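Local coordinates for protein exotoxin A (Pseudomonas aeruginosa, PDB 1IKP) that transfers ADP-ribose from NAD to a host protein, probably elongation factor 2, its other domains probably serving receptor binding and entry into the cell, at residues A[167-172]-A[231-236]. The protein carries 2 engineered substitutions. Sequence-based numbering, arbitrary orientation.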
# COMPACT_ATOMS: atom_id res chain seq x y z
N ILE A 167 21.98 8.32 -26.47
CA ILE A 167 21.45 7.21 -25.68
C ILE A 167 22.57 6.22 -25.40
O ILE A 167 23.42 5.98 -26.26
CB ILE A 167 20.35 6.47 -26.44
CG1 ILE A 167 19.27 7.45 -26.89
CG2 ILE A 167 19.76 5.35 -25.57
CD1 ILE A 167 18.14 6.81 -27.66
N SER A 168 22.56 5.65 -24.20
CA SER A 168 23.54 4.65 -23.83
C SER A 168 22.89 3.54 -23.01
O SER A 168 21.83 3.72 -22.39
CB SER A 168 24.71 5.27 -23.06
OG SER A 168 24.30 5.94 -21.88
N HIS A 169 23.51 2.36 -23.04
CA HIS A 169 23.00 1.23 -22.29
C HIS A 169 21.54 0.92 -22.51
O HIS A 169 20.79 0.63 -21.55
CB HIS A 169 23.29 1.39 -20.80
CG HIS A 169 24.73 1.15 -20.45
ND1 HIS A 169 25.61 2.18 -20.21
CD2 HIS A 169 25.44 0.00 -20.35
CE1 HIS A 169 26.82 1.68 -19.98
NE2 HIS A 169 26.74 0.36 -20.06
N ALA A 170 21.10 0.95 -23.76
CA ALA A 170 19.73 0.59 -24.08
C ALA A 170 19.71 -0.93 -24.04
O ALA A 170 20.67 -1.57 -24.46
CB ALA A 170 19.35 1.08 -25.47
N GLY A 171 18.62 -1.51 -23.54
CA GLY A 171 18.55 -2.96 -23.48
C GLY A 171 17.29 -3.46 -22.80
O GLY A 171 16.47 -2.67 -22.29
N VAL A 172 17.14 -4.77 -22.80
CA VAL A 172 15.99 -5.41 -22.18
C VAL A 172 16.43 -6.73 -21.56
O VAL A 172 17.21 -7.49 -22.16
CB VAL A 172 14.83 -5.63 -23.20
CG1 VAL A 172 15.29 -6.47 -24.39
CG2 VAL A 172 13.64 -6.26 -22.50
N ASN A 231 22.43 -3.79 -23.79
CA ASN A 231 23.27 -3.90 -22.62
C ASN A 231 22.79 -2.96 -21.53
O ASN A 231 23.26 -1.83 -21.41
CB ASN A 231 24.73 -3.60 -22.99
CG ASN A 231 25.66 -3.72 -21.81
OD1 ASN A 231 25.59 -4.69 -21.05
ND2 ASN A 231 26.55 -2.75 -21.65
N PRO A 232 21.83 -3.42 -20.71
CA PRO A 232 21.30 -2.61 -19.62
C PRO A 232 22.38 -2.19 -18.64
O PRO A 232 23.35 -2.91 -18.41
CB PRO A 232 20.26 -3.53 -18.98
CG PRO A 232 19.84 -4.44 -20.09
CD PRO A 232 21.13 -4.70 -20.84
N ALA A 233 22.18 -1.03 -18.04
CA ALA A 233 23.11 -0.49 -17.07
C ALA A 233 22.76 -0.94 -15.65
O ALA A 233 21.60 -1.20 -15.34
CB ALA A 233 23.09 1.03 -17.14
N LYS A 234 23.78 -1.02 -14.80
CA LYS A 234 23.61 -1.37 -13.39
C LYS A 234 24.39 -0.25 -12.70
O LYS A 234 25.60 -0.33 -12.52
CB LYS A 234 24.24 -2.73 -13.08
CG LYS A 234 24.07 -3.16 -11.64
CD LYS A 234 24.55 -4.59 -11.43
CE LYS A 234 24.53 -4.97 -9.95
NZ LYS A 234 23.18 -4.82 -9.34
N HIS A 235 23.67 0.80 -12.34
CA HIS A 235 24.26 1.98 -11.73
C HIS A 235 24.72 1.86 -10.29
O HIS A 235 24.06 1.21 -9.47
CB HIS A 235 23.29 3.16 -11.86
CG HIS A 235 22.91 3.47 -13.27
ND1 HIS A 235 21.68 3.15 -13.81
CD2 HIS A 235 23.61 4.07 -14.27
CE1 HIS A 235 21.64 3.54 -15.07
NE2 HIS A 235 22.80 4.10 -15.38
N ASP A 236 25.86 2.48 -9.99
CA ASP A 236 26.36 2.49 -8.63
C ASP A 236 25.42 3.44 -7.92
O ASP A 236 24.89 4.37 -8.54
CB ASP A 236 27.79 3.04 -8.58
CG ASP A 236 28.80 2.09 -9.20
OD1 ASP A 236 28.76 0.89 -8.87
OD2 ASP A 236 29.63 2.55 -10.02
O HOH W 1 19.95 0.68 -18.96
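N231 and A170 join a loop to a kinked strand of the beta-sandwich in the putative receptor-binding domain, whose sequence family belongs to the concanavalin-like clan. The strand 164-176 is interrupted at H169, where a left-handed backbone conformation turns the chain, and the loop that follows strand 224-228 passes alongside this corner. Strand 224-228 pairs antiparallel with 164-176, V172 bonding to L228 through the backbone; past the end of 224-228 the loop still gives one direct backbone bond to this part of the strand, from N231 N to A170 O (2.9 Å, N-H...O 161°).

One water provides the second polar link. It donates to H169 O at 2.7 Å and accepts from A233 N at 3.0 Å, bridging the backbone at the H169 corner to the loop at A233.

Van der Waals contacts fill the remainder. P232 sets its ring against the backbone of G171 and V172, with CG 3.8 Å from V172 N; G171, having no side chain, lets the loop come close, its CA lying 4.8 Å from P232 CA. Farther along, the A233 methyl packs obliquely against H169, the CB of A233 lying 3.7 Å from the CB of H169. The H169 side chain, its CG anti to the carbonyl carbon (chi1 -74°), runs beside that of N231 in the same direction, their ring and amide planes turned 48° apart. N231 ND2 comes within 3.2 Å of H169 CD2 without a hydrogen bond between the side chains. At the ring edge, H169 CD2 meets N231 O nearly in the imidazole plane, at 3.0 Å.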